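Local coordinates for protein metallo-beta-lactamase FIM-1 (Pseudomonas aeruginosa, PDB 6V3Q) that probably hydrolyses the amide bond of beta-lactam antibiotics with the help of zinc, turning them into inactive substituted beta-amino acids and so conferring resistance, at residues Q17-H22 with P155-V160; A180-W185 with E223-P228. All blocks are in the same frame, centred on the assembly; numbering follows the deposited sequence.

Interaction 1. Residues Q17-H22 with P155-V160; sequences QGVWMH and PEQGIV
V19 and I159 meet end to end between two strands that belong to different sheets, and their contact is purely apolar. CG1 of V19 lies 4.0 Å from CD1 of I159. Each side chain starts out toward the other segment, and the torsions decide which carbon makes the touch: CG1 of I159 stands anti to its own carbonyl carbon (chi1 -57°), and the chain then runs on extended, carrying CD1 across the gap.

The other methyl of V19 has a different neighbour. CG2 packs against the amide end of Q157, 3.7 Å from NE2, the two side chains approaching from opposite directions. One residue thus serves two partners, an aliphatic tip through one branch and an amide nitrogen through the other.

The two strands belong to the facing sheets of the alpha-beta/beta-alpha sandwich of the metallo-beta-lactamase superfamily, and V19 and I159 join them. Strand 19-27 lies in the seven-stranded sheet and strand 159-161 in the five-stranded one; L39 of the first and I203 of the second extend the apolar layer around V19 and I159. G158 and I159 form a G1 beta bulge, both facing L154. The positive phi of G158, 68°, suits glycine.

The polar part of the contact is a single weak hydrogen bond at the partly exposed margin. NE2 of Q157 donates to the backbone O of Q17 over 3.5 Å, with an N-H...O angle of 151°. A bend at chi2 of Q157 brings the amide round to this carbonyl, beside the valine methyl. Next along the chain, G18 follows with a positive phi as well, again a conformation that favours glycine.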
# COMPACT_ATOMS: atom_id res chain seq x y z
N GLN A 17 22.19 -6.08 18.92
CA GLN A 17 23.52 -5.51 18.77
C GLN A 17 24.19 -6.03 17.51
O GLN A 17 24.38 -7.24 17.35
CB GLN A 17 24.37 -5.83 20.00
CG GLN A 17 25.64 -4.99 20.12
CD GLN A 17 26.79 -5.54 19.29
OE1 GLN A 17 27.04 -6.74 19.26
NE2 GLN A 17 27.51 -4.64 18.62
N GLY A 18 24.53 -5.12 16.60
CA GLY A 18 25.19 -5.48 15.37
C GLY A 18 24.28 -5.94 14.25
O GLY A 18 24.78 -6.40 13.22
N VAL A 19 22.96 -5.84 14.42
CA VAL A 19 22.00 -6.31 13.43
C VAL A 19 20.96 -5.21 13.23
O VAL A 19 20.21 -4.89 14.16
CB VAL A 19 21.33 -7.63 13.85
CG1 VAL A 19 20.37 -8.10 12.77
CG2 VAL A 19 22.38 -8.69 14.14
N TRP A 20 20.90 -4.65 12.03
CA TRP A 20 19.94 -3.61 11.68
C TRP A 20 18.96 -4.12 10.64
O TRP A 20 19.32 -4.94 9.78
CB TRP A 20 20.65 -2.36 11.14
CG TRP A 20 21.68 -1.80 12.06
CD1 TRP A 20 22.94 -2.27 12.26
CD2 TRP A 20 21.55 -0.65 12.92
NE1 TRP A 20 23.60 -1.50 13.18
CE2 TRP A 20 22.77 -0.50 13.60
CE3 TRP A 20 20.51 0.25 13.17
CZ2 TRP A 20 22.98 0.53 14.52
CZ3 TRP A 20 20.73 1.27 14.09
CH2 TRP A 20 21.95 1.40 14.75
N MET A 21 17.73 -3.64 10.71
CA MET A 21 16.70 -3.93 9.72
C MET A 21 16.45 -2.68 8.89
O MET A 21 16.19 -1.60 9.44
CB MET A 21 15.40 -4.38 10.39
CG MET A 21 14.39 -5.02 9.44
SD MET A 21 12.96 -5.73 10.29
CE MET A 21 11.78 -4.39 10.18
N HIS A 22 16.55 -2.81 7.57
CA HIS A 22 16.21 -1.72 6.66
C HIS A 22 14.87 -2.00 6.00
O HIS A 22 14.59 -3.12 5.57
CB HIS A 22 17.30 -1.49 5.60
CG HIS A 22 17.46 -2.61 4.61
ND1 HIS A 22 16.64 -2.78 3.52
CD2 HIS A 22 18.39 -3.60 4.53
CE1 HIS A 22 17.03 -3.83 2.82
NE2 HIS A 22 18.10 -4.34 3.41
N PRO A 155 22.29 -17.57 14.15
CA PRO A 155 22.06 -18.43 15.33
C PRO A 155 22.66 -17.89 16.61
O PRO A 155 22.10 -18.10 17.69
CB PRO A 155 22.69 -19.77 14.91
CG PRO A 155 22.76 -19.72 13.42
CD PRO A 155 23.01 -18.28 13.09
N GLU A 156 23.81 -17.21 16.52
CA GLU A 156 24.41 -16.61 17.71
C GLU A 156 23.48 -15.59 18.37
O GLU A 156 23.48 -15.45 19.60
CB GLU A 156 25.74 -15.96 17.36
CG GLU A 156 26.92 -16.92 17.35
CD GLU A 156 28.05 -16.46 16.45
OE1 GLU A 156 28.38 -17.19 15.50
OE2 GLU A 156 28.61 -15.38 16.70
N GLN A 157 22.69 -14.88 17.57
CA GLN A 157 21.78 -13.87 18.09
C GLN A 157 20.32 -14.30 18.07
O GLN A 157 19.45 -13.51 18.45
CB GLN A 157 21.94 -12.55 17.31
CG GLN A 157 23.22 -11.79 17.64
CD GLN A 157 24.17 -11.70 16.46
OE1 GLN A 157 24.37 -12.68 15.73
NE2 GLN A 157 24.77 -10.53 16.27
N GLY A 158 20.03 -15.53 17.63
CA GLY A 158 18.67 -16.03 17.65
C GLY A 158 17.73 -15.36 16.67
O GLY A 158 16.55 -15.17 16.99
N ILE A 159 18.21 -15.00 15.49
CA ILE A 159 17.42 -14.29 14.49
C ILE A 159 17.37 -15.12 13.21
O ILE A 159 18.41 -15.61 12.75
CB ILE A 159 17.99 -12.89 14.19
CG1 ILE A 159 18.08 -12.06 15.47
CG2 ILE A 159 17.14 -12.17 13.15
CD1 ILE A 159 18.85 -10.77 15.30
N VAL A 160 16.18 -15.26 12.65
CA VAL A 160 15.99 -15.84 11.32
C VAL A 160 15.33 -14.79 10.44
O VAL A 160 14.30 -14.21 10.81
CB VAL A 160 15.13 -17.12 11.37
CG1 VAL A 160 14.90 -17.65 9.96
CG2 VAL A 160 15.79 -18.17 12.23

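Interaction 2. Residues A180-W185 with E223-P228; sequences ADLAHW and EKASIP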
# COMPACT_ATOMS: atom_id res chain seq x y z
N ALA A 180 4.94 -19.78 -6.96
CA ALA A 180 5.11 -20.56 -5.75
C ALA A 180 5.04 -22.06 -6.02
O ALA A 180 4.53 -22.51 -7.05
CB ALA A 180 4.06 -20.18 -4.71
N ASP A 181 5.56 -22.83 -5.07
CA ASP A 181 5.44 -24.29 -5.03
C ASP A 181 4.55 -24.61 -3.84
O ASP A 181 5.02 -24.75 -2.70
CB ASP A 181 6.82 -24.96 -4.92
CG ASP A 181 6.76 -26.46 -5.14
OD1 ASP A 181 5.79 -27.11 -4.70
OD2 ASP A 181 7.70 -27.01 -5.76
N LEU A 182 3.24 -24.72 -4.10
CA LEU A 182 2.28 -24.93 -3.02
C LEU A 182 2.47 -26.27 -2.35
O LEU A 182 2.24 -26.40 -1.14
CB LEU A 182 0.85 -24.81 -3.57
CG LEU A 182 0.43 -23.45 -4.12
CD1 LEU A 182 -1.02 -23.49 -4.57
CD2 LEU A 182 0.65 -22.36 -3.08
N ALA A 183 2.90 -27.28 -3.10
CA ALA A 183 3.07 -28.62 -2.54
C ALA A 183 4.20 -28.66 -1.52
O ALA A 183 4.12 -29.37 -0.52
CB ALA A 183 3.31 -29.63 -3.66
N HIS A 184 5.28 -27.91 -1.77
CA HIS A 184 6.49 -28.00 -0.96
C HIS A 184 6.64 -26.86 0.04
O HIS A 184 7.54 -26.92 0.89
CB HIS A 184 7.72 -28.06 -1.87
CG HIS A 184 8.99 -28.43 -1.16
ND1 HIS A 184 9.96 -27.50 -0.83
CD2 HIS A 184 9.44 -29.62 -0.70
CE1 HIS A 184 10.95 -28.11 -0.21
NE2 HIS A 184 10.67 -29.39 -0.12
N TRP A 185 5.79 -25.83 -0.04
CA TRP A 185 6.00 -24.63 0.78
C TRP A 185 6.03 -24.97 2.27
O TRP A 185 6.89 -24.47 3.00
CB TRP A 185 4.92 -23.59 0.48
CG TRP A 185 5.24 -22.20 0.97
CD1 TRP A 185 6.02 -21.86 2.04
CD2 TRP A 185 4.77 -20.96 0.41
NE1 TRP A 185 6.07 -20.49 2.17
CE2 TRP A 185 5.32 -19.92 1.19
CE3 TRP A 185 3.95 -20.64 -0.67
CZ2 TRP A 185 5.06 -18.58 0.92
CZ3 TRP A 185 3.70 -19.30 -0.94
CH2 TRP A 185 4.26 -18.29 -0.15
N GLU A 223 -0.31 -25.44 4.10
CA GLU A 223 -0.99 -26.73 4.14
C GLU A 223 -2.39 -26.62 3.55
O GLU A 223 -2.79 -27.44 2.71
CB GLU A 223 -1.05 -27.23 5.58
CG GLU A 223 -1.88 -28.47 5.80
CD GLU A 223 -1.81 -28.96 7.23
OE1 GLU A 223 -0.74 -28.84 7.86
OE2 GLU A 223 -2.84 -29.46 7.74
N LYS A 224 -3.14 -25.60 3.97
CA LYS A 224 -4.50 -25.41 3.48
C LYS A 224 -4.53 -25.18 1.97
O LYS A 224 -5.43 -25.65 1.28
CB LYS A 224 -5.14 -24.24 4.23
CG LYS A 224 -6.34 -23.60 3.55
CD LYS A 224 -6.72 -22.31 4.29
CE LYS A 224 -7.51 -21.36 3.41
NZ LYS A 224 -7.47 -19.97 3.94
N ALA A 225 -3.53 -24.46 1.45
CA ALA A 225 -3.49 -24.18 0.02
C ALA A 225 -3.02 -25.39 -0.79
O ALA A 225 -3.34 -25.49 -1.98
CB ALA A 225 -2.57 -22.99 -0.26
N SER A 226 -2.27 -26.30 -0.17
CA SER A 226 -1.74 -27.45 -0.90
C SER A 226 -2.80 -28.51 -1.17
O SER A 226 -2.58 -29.39 -2.01
CB SER A 226 -0.58 -28.07 -0.13
OG SER A 226 -1.04 -28.81 0.99
N ILE A 227 -3.94 -28.44 -0.49
CA ILE A 227 -4.96 -29.48 -0.55
C ILE A 227 -6.03 -29.06 -1.55
O ILE A 227 -6.68 -28.02 -1.35
CB ILE A 227 -5.58 -29.73 0.84
CG1 ILE A 227 -4.58 -30.45 1.74
CG2 ILE A 227 -6.87 -30.52 0.71
CD1 ILE A 227 -4.94 -30.43 3.20
N PRO A 228 -6.24 -29.82 -2.64
CA PRO A 228 -7.29 -29.57 -3.63
C PRO A 228 -8.66 -30.05 -3.15
O PRO A 228 -9.44 -29.23 -2.65
CB PRO A 228 -6.83 -30.38 -4.84
CG PRO A 228 -6.05 -31.51 -4.24
CD PRO A 228 -5.37 -30.94 -3.03
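L182, in the loop before helix 185-195, packs on A225 near the end of helix 213-226, a surface contact between a loop and the C-terminal part of a helix. The loop is shaped by an Asx motif: OD1 of D181 accepts from the backbone N of H184 at 3.1 Å, the donor standing 51° out of the carboxylate plane, while L182 and A183 form the intervening bend.

From its CB, which points toward the helix, the side chain of L182 places CG anti to the carbonyl carbon (chi1 -64°). There it forks. CD1 ends 4.0 Å from the backbone O of A225, a van der Waals approach to a carbonyl. CD2 packs against the methyl of A225, 4.3 Å from its CB. L174, from another loop, touches both L182 and A225 and adds to this small apolar patch.

The backbone of L182 makes a further approach. Its carbonyl O lies 3.4 Å from CB of S226, a contact with carbon, and no hydrogen bond crosses between the two segments. W185 turns its CB toward the same helix but packs earlier along it, on T218 and A222, and the salt bridge of E223 with K186 also ties the two helices together. The side chain of L182 comes within about 9 Å of that of the zinc ligand H145.

The hydroxyl of S226 turns back to its own segment. OG sits between the backbone N and the carbonyl carbon of its residue, and from there it donates to O of E223 at 2.8 Å, somewhat tilted from the carbonyl plane.

Interaction 1 and interaction 2 lie in series along the chain, the first closing at 155-160 before the second opens at 180-185. Their centres are 30 Å apart and their nearest atoms about 12 Å, so they do not touch. Interaction 1 joins the two sheets, strand 19-27 to strand 159-161, in a partly buried contact between the facing sheets. Interaction 2 lies at the surface, where the loop leading into helix 185-195 meets the end of helix 213-226. Together they illustrate sheet-to-sheet and loop-to-helix packing in one fold. Interaction 1 lies away from the zinc site, whereas L182 of interaction 2 has its side chain about 13 Å from the bound zinc.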